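Local coordinates for hypothetical protein MJ1460 (Methanocaldococcus jannaschii DSM 2661, PDB 2OSO) that is of uncharacterised function but binds a zinc ion through its V4R domain and belongs to the vinyl-4-reductase family, at residues 101-106 / 148-153; 136-141 / 153-158. The protein carries 3 engineered substitutions. All coordinates share one frame; numbering follows the deposited sequence.

Contact 1. Residues 101-106 / 148-153. With ZN (zinc ion), chain B.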
loop_
_atom_site.group_PDB
_atom_site.type_symbol
_atom_site.label_atom_id
_atom_site.label_comp_id
_atom_site.label_asym_id
_atom_site.label_seq_id
_atom_site.Cartn_x
_atom_site.Cartn_y
_atom_site.Cartn_z
ATOM N N LYS A 101 -14.970 -16.699 -7.297
ATOM C CA LYS A 101 -15.686 -15.660 -6.588
ATOM C C LYS A 101 -14.860 -15.165 -5.410
ATOM O O LYS A 101 -14.050 -15.893 -4.834
ATOM C CB LYS A 101 -17.048 -16.155 -6.133
ATOM C CG LYS A 101 -17.994 -16.723 -7.255
ATOM C CD LYS A 101 -19.473 -16.674 -6.755
ATOM C CE LYS A 101 -20.518 -17.437 -7.631
ATOM N NZ LYS A 101 -21.890 -17.555 -6.950
ATOM N N LEU A 102 -15.075 -13.913 -5.052
ATOM C CA LEU A 102 -14.556 -13.371 -3.815
ATOM C C LEU A 102 -15.653 -12.819 -2.835
ATOM O O LEU A 102 -16.549 -12.021 -3.191
ATOM C CB LEU A 102 -13.457 -12.356 -4.135
ATOM C CG LEU A 102 -12.694 -11.720 -2.969
ATOM C CD1 LEU A 102 -11.718 -12.670 -2.238
ATOM C CD2 LEU A 102 -11.953 -10.497 -3.548
ATOM N N SER A 103 -15.629 -13.358 -1.617
ATOM C CA SER A 103 -16.493 -12.920 -0.506
ATOM C C SER A 103 -15.720 -12.004 0.450
ATOM O O SER A 103 -14.551 -12.240 0.709
ATOM C CB SER A 103 -16.941 -14.122 0.328
ATOM O OG SER A 103 -18.172 -14.597 -0.143
ATOM N N ASN A 104 -16.405 -11.013 1.016
ATOM C CA ASN A 104 -15.800 -10.036 1.975
ATOM C C ASN A 104 -14.540 -9.313 1.438
ATOM O O ASN A 104 -13.479 -9.292 2.105
ATOM C CB ASN A 104 -15.534 -10.745 3.324
ATOM C CG ASN A 104 -15.364 -9.779 4.496
ATOM O OD1 ASN A 104 -15.938 -8.687 4.528
ATOM N ND2 ASN A 104 -14.547 -10.178 5.459
ATOM N N PRO A 105 -14.644 -8.709 0.235
ATOM C CA PRO A 105 -13.516 -8.047 -0.420
ATOM C C PRO A 105 -13.277 -6.658 0.213
ATOM O O PRO A 105 -14.053 -6.239 1.057
ATOM C CB PRO A 105 -13.984 -7.898 -1.848
ATOM C CG PRO A 105 -15.485 -7.600 -1.653
ATOM C CD PRO A 105 -15.895 -8.510 -0.521
ATOM N N PRO A 106 -12.180 -5.985 -0.142
ATOM C CA PRO A 106 -12.046 -4.600 0.308
ATOM C C PRO A 106 -13.008 -3.659 -0.427
ATOM O O PRO A 106 -13.672 -4.059 -1.393
ATOM C CB PRO A 106 -10.566 -4.253 -0.003
ATOM C CG PRO A 106 -9.958 -5.442 -0.530
ATOM C CD PRO A 106 -10.974 -6.465 -0.849
ATOM N N LYS A 148 -23.925 -6.520 -5.356
ATOM C CA LYS A 148 -23.886 -7.984 -5.329
ATOM C C LYS A 148 -23.310 -8.488 -3.998
ATOM O O LYS A 148 -22.678 -7.730 -3.241
ATOM C CB LYS A 148 -23.085 -8.508 -6.515
ATOM C CG LYS A 148 -23.669 -8.128 -7.881
ATOM C CD LYS A 148 -25.034 -8.699 -8.110
ATOM C CE LYS A 148 -25.068 -9.933 -8.976
ATOM N NZ LYS A 148 -26.445 -10.176 -9.418
ATOM N N ASP A 149 -23.573 -9.745 -3.680
ATOM C CA ASP A 149 -23.104 -10.334 -2.412
ATOM C C ASP A 149 -21.685 -10.831 -2.465
ATOM O O ASP A 149 -21.069 -10.982 -1.426
ATOM C CB ASP A 149 -23.980 -11.508 -1.984
ATOM C CG ASP A 149 -25.418 -11.106 -1.737
ATOM O OD1 ASP A 149 -25.661 -10.013 -1.163
ATOM O OD2 ASP A 149 -26.296 -11.894 -2.125
ATOM N N LYS A 150 -21.185 -11.118 -3.670
ATOM C CA LYS A 150 -19.844 -11.614 -3.867
ATOM C C LYS A 150 -19.357 -10.990 -5.164
ATOM O O LYS A 150 -20.176 -10.663 -6.028
ATOM C CB LYS A 150 -19.859 -13.147 -4.011
ATOM C CG LYS A 150 -20.449 -13.905 -2.821
ATOM C CD LYS A 150 -20.216 -15.372 -2.972
ATOM C CE LYS A 150 -20.884 -16.173 -1.897
ATOM N NZ LYS A 150 -20.842 -17.577 -2.340
ATOM N N CYS A 151 -18.044 -10.807 -5.306
ATOM C CA CYS A 151 -17.464 -10.465 -6.613
ATOM C C CYS A 151 -17.255 -11.753 -7.407
ATOM O O CYS A 151 -16.945 -12.802 -6.813
ATOM C CB CYS A 151 -16.158 -9.718 -6.472
ATOM S SG CYS A 151 -16.141 -8.178 -5.404
ATOM N N VAL A 152 -17.389 -11.657 -8.727
ATOM C CA VAL A 152 -17.237 -12.776 -9.639
ATOM C C VAL A 152 -16.262 -12.426 -10.758
ATOM O O VAL A 152 -16.397 -11.414 -11.448
ATOM C CB VAL A 152 -18.566 -13.217 -10.233
ATOM C CG1 VAL A 152 -18.352 -14.399 -11.200
ATOM C CG2 VAL A 152 -19.573 -13.567 -9.141
ATOM N N PHE A 153 -15.294 -13.319 -10.925
ATOM C CA PHE A 153 -14.234 -13.185 -11.919
ATOM C C PHE A 153 -14.300 -14.332 -12.936
ATOM O O PHE A 153 -14.344 -15.512 -12.565
ATOM C CB PHE A 153 -12.875 -13.181 -11.232
ATOM C CG PHE A 153 -12.710 -12.100 -10.150
ATOM C CD1 PHE A 153 -13.111 -12.350 -8.829
ATOM C CD2 PHE A 153 -12.124 -10.882 -10.444
ATOM C CE1 PHE A 153 -12.933 -11.375 -7.813
ATOM C CE2 PHE A 153 -11.967 -9.875 -9.428
ATOM C CZ PHE A 153 -12.332 -10.150 -8.112
HETATM ZN ZN ZN B . -15.420 -6.572 -6.871
HETATM O O HOH W 1 -18.968 -10.343 0.195
#
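Leu102 and Cys151 form an antiparallel hydrogen-bonded pair where strand 98-103 runs beside strand 151-158 in the antiparallel sheet of this V4R-family protein. Leu102 N donates to Cys151 O at 2.8 Å, and Cys151 N returns a bond to Leu102 O at 2.9 Å. On the face that carries Leu102 and Cys151, CB of Leu102 meets the edge of the Phe153 ring at CE1, 3.8 Å away and in the ring plane, and Ile120 of helix 118-132 packs on Leu102 and on Phe153. On the other face the methylene chains of Lys101 and Lys150 lie with Val152. Lys101 and Val152 lie side by side and point the same way, with Lys101 CD 3.9 Å from Val152 CG2. Lys150, stretched out beyond CG, slants across Lys101, CD against CD at 4.1 Å, and its CG, CD and CE file past the hydroxyl OG of Ser103, which has a weak hydrogen bond to Glu85. Both lysine chains run to the neighbourhood of Glu85 on the edge strand 83-85, where Lys150 NZ forms a salt bridge with it; Lys101 NZ is 4.7 Å from Lys150 NZ. With an alanine here, Glu85 would probably be left without this counter-charge, and the Ser103 hydroxyl without its aliphatic cover. Beyond the strands, one water accepts from Asn104 N and donates to Asp149 O, joining the two turns. The Cys151 sulfur is anti to its own carbonyl carbon (chi1 -54°), which aims it at the metal: SG of Cys151 binds the zinc ion at 2.3 Å, and CG of Pro105 rests 3.9 Å from that same SG.

Contact 2. Residues 136-141 / 153-158. With ZN (zinc ion), chain B.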
loop_
_atom_site.group_PDB
_atom_site.type_symbol
_atom_site.label_atom_id
_atom_site.label_comp_id
_atom_site.label_asym_id
_atom_site.label_seq_id
_atom_site.Cartn_x
_atom_site.Cartn_y
_atom_site.Cartn_z
ATOM N N PHE A 136 -3.028 -16.285 -18.298
ATOM C CA PHE A 136 -4.453 -16.087 -18.011
ATOM C C PHE A 136 -4.863 -14.635 -18.148
ATOM O O PHE A 136 -4.082 -13.717 -17.809
ATOM C CB PHE A 136 -4.806 -16.553 -16.602
ATOM C CG PHE A 136 -4.743 -18.054 -16.414
ATOM C CD1 PHE A 136 -5.845 -18.855 -16.672
ATOM C CD2 PHE A 136 -3.550 -18.668 -16.017
ATOM C CE1 PHE A 136 -5.782 -20.230 -16.512
ATOM C CE2 PHE A 136 -3.478 -20.069 -15.850
ATOM C CZ PHE A 136 -4.593 -20.835 -16.094
ATOM N N VAL A 137 -6.096 -14.414 -18.631
ATOM C CA VAL A 137 -6.754 -13.119 -18.479
ATOM C C VAL A 137 -7.975 -13.241 -17.557
ATOM O O VAL A 137 -8.802 -14.107 -17.739
ATOM C CB VAL A 137 -7.215 -12.537 -19.824
ATOM C CG1 VAL A 137 -8.059 -11.331 -19.605
ATOM C CG2 VAL A 137 -5.971 -12.198 -20.711
ATOM N N VAL A 138 -8.059 -12.361 -16.563
ATOM C CA VAL A 138 -9.111 -12.408 -15.532
ATOM C C VAL A 138 -9.897 -11.108 -15.594
ATOM O O VAL A 138 -9.329 -9.998 -15.533
ATOM C CB VAL A 138 -8.501 -12.660 -14.128
ATOM C CG1 VAL A 138 -9.598 -12.721 -12.978
ATOM C CG2 VAL A 138 -7.657 -13.947 -14.157
ATOM N N ASN A 139 -11.207 -11.242 -15.766
ATOM C CA ASN A 139 -12.076 -10.123 -15.942
ATOM C C ASN A 139 -13.225 -10.185 -14.917
ATOM O O ASN A 139 -13.921 -11.166 -14.826
ATOM C CB ASN A 139 -12.596 -10.124 -17.375
ATOM C CG ASN A 139 -13.561 -8.990 -17.655
ATOM O OD1 ASN A 139 -13.313 -7.822 -17.293
ATOM N ND2 ASN A 139 -14.648 -9.306 -18.346
ATOM N N GLU A 140 -13.394 -9.127 -14.141
ATOM C CA GLU A 140 -14.369 -9.125 -13.077
ATOM C C GLU A 140 -15.666 -8.727 -13.757
ATOM O O GLU A 140 -15.730 -7.682 -14.397
ATOM C CB GLU A 140 -13.997 -8.148 -11.925
ATOM C CG GLU A 140 -14.959 -8.245 -10.730
ATOM C CD GLU A 140 -14.608 -7.301 -9.600
ATOM O OE1 GLU A 140 -13.892 -6.316 -9.852
ATOM O OE2 GLU A 140 -15.072 -7.525 -8.458
ATOM N N VAL A 141 -16.680 -9.578 -13.616
ATOM C CA VAL A 141 -17.957 -9.396 -14.298
ATOM C C VAL A 141 -19.078 -9.072 -13.325
ATOM O O VAL A 141 -20.116 -8.589 -13.746
ATOM C CB VAL A 141 -18.289 -10.678 -15.152
ATOM C CG1 VAL A 141 -17.167 -10.967 -16.237
ATOM C CG2 VAL A 141 -18.476 -11.921 -14.228
ATOM N N PHE A 153 -15.294 -13.319 -10.925
ATOM C CA PHE A 153 -14.234 -13.185 -11.919
ATOM C C PHE A 153 -14.300 -14.332 -12.936
ATOM O O PHE A 153 -14.344 -15.512 -12.565
ATOM C CB PHE A 153 -12.875 -13.181 -11.232
ATOM C CG PHE A 153 -12.710 -12.100 -10.150
ATOM C CD1 PHE A 153 -13.111 -12.350 -8.829
ATOM C CD2 PHE A 153 -12.124 -10.882 -10.444
ATOM C CE1 PHE A 153 -12.933 -11.375 -7.813
ATOM C CE2 PHE A 153 -11.967 -9.875 -9.428
ATOM C CZ PHE A 153 -12.332 -10.150 -8.112
ATOM N N GLU A 154 -14.254 -13.950 -14.208
ATOM C CA GLU A 154 -14.143 -14.847 -15.360
ATOM C C GLU A 154 -12.642 -15.089 -15.671
ATOM O O GLU A 154 -11.884 -14.102 -15.852
ATOM C CB GLU A 154 -14.759 -14.100 -16.534
ATOM C CG GLU A 154 -15.510 -14.840 -17.533
ATOM C CD GLU A 154 -16.487 -13.873 -18.235
ATOM O OE1 GLU A 154 -16.012 -12.763 -18.650
ATOM O OE2 GLU A 154 -17.707 -14.159 -18.289
ATOM N N VAL A 155 -12.215 -16.365 -15.694
ATOM C CA VAL A 155 -10.801 -16.738 -15.931
ATOM C C VAL A 155 -10.661 -17.405 -17.286
ATOM O O VAL A 155 -11.266 -18.458 -17.525
ATOM C CB VAL A 155 -10.229 -17.722 -14.853
ATOM C CG1 VAL A 155 -8.711 -18.039 -15.126
ATOM C CG2 VAL A 155 -10.418 -17.172 -13.459
ATOM N N LYS A 156 -9.823 -16.823 -18.141
ATOM C CA LYS A 156 -9.620 -17.261 -19.508
ATOM C C LYS A 156 -8.166 -17.580 -19.746
ATOM O O LYS A 156 -7.267 -16.842 -19.349
ATOM C CB LYS A 156 -9.994 -16.173 -20.486
ATOM C CG LYS A 156 -11.492 -15.980 -20.667
ATOM C CD LYS A 156 -11.786 -14.713 -21.477
ATOM C CE LYS A 156 -11.392 -13.430 -20.719
ATOM N NZ LYS A 156 -11.772 -13.379 -19.244
ATOM N N GLU A 157 -7.940 -18.684 -20.429
ATOM C CA GLU A 157 -6.608 -19.122 -20.763
ATOM C C GLU A 157 -6.323 -18.498 -22.124
ATOM O O GLU A 157 -7.192 -18.520 -23.013
ATOM C CB GLU A 157 -6.642 -20.648 -20.827
ATOM C CG GLU A 157 -5.365 -21.329 -20.662
ATOM C CD GLU A 157 -5.451 -22.804 -21.034
ATOM O OE1 GLU A 157 -6.173 -23.561 -20.346
ATOM O OE2 GLU A 157 -4.754 -23.197 -21.990
ATOM N N VAL A 158 -5.129 -17.952 -22.318
ATOM C CA VAL A 158 -4.809 -17.255 -23.541
ATOM C C VAL A 158 -3.403 -17.606 -24.037
ATOM O O VAL A 158 -2.525 -17.944 -23.239
ATOM C CB VAL A 158 -4.927 -15.704 -23.321
ATOM C CG1 VAL A 158 -6.385 -15.309 -22.984
ATOM C CG2 VAL A 158 -3.977 -15.211 -22.227
HETATM ZN ZN ZN B . -15.420 -6.572 -6.871
#
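Val137 O is gripped twice by Lys156: the backbone N donates at 2.9 Å, and NZ adds a weak bond at 3.4 Å. The second bond is possible because the lysine chain, extended as far as CD, bends at chi3 and chi4 and curls back over its neighbour strand, bringing NZ near Asn139 CB as well. On the same face the side chains of Asn139 and Glu154 run side by side, amide and carboxylate planes 40° apart, while the Val141 side chain crosses that of Glu154 at about a right angle, CG1 against the carboxylate. The two segments are the arms of a beta hairpin, strands 135-142 and 151-158, paired antiparallel with Val137-Lys156 and Asn139-Glu154 as the hydrogen-bonded pairs. On the opposite face, turned to helix 118-132, Val138 CG1 sits 3.7 Å from Phe153 CB, and Phe136 presents CD1 to Val155 CG1 at 3.4 Å, the two side chains slanting across one another. Glu140 holds CG anti to the backbone N (chi1 -174°) and runs straight on to its carboxylate, passing over one face of the Phe153 ring; Glu140 CG makes a CH-pi contact 4.1 Å from the ring centroid. The carboxylate is almost parallel to that ring, the planes 11° apart, and Glu140 OE2 binds the zinc ion at 1.9 Å, alongside His117, Cys143 and Cys151.

In the fold
After the N-terminal helices and strand 83-85, the chain enters strand 98-103, whose end and following turn give segment 101-106; it then passes His117 and helix 118-132 before reaching segment 136-141 on the edge strand. Strand 151-158 returns between these two. Contact 1 closes a long loop of 41 residues that includes the helix, while contact 2 closes the hairpin, with only 11 residues between its segments, Cys143 among them. The segments alternate along the chain, so the two closures cross, and they share Phe153. Together they tie three neighbouring strands into one sheet and bring Cys151 and Glu140 to the same zinc ion from adjacent strands.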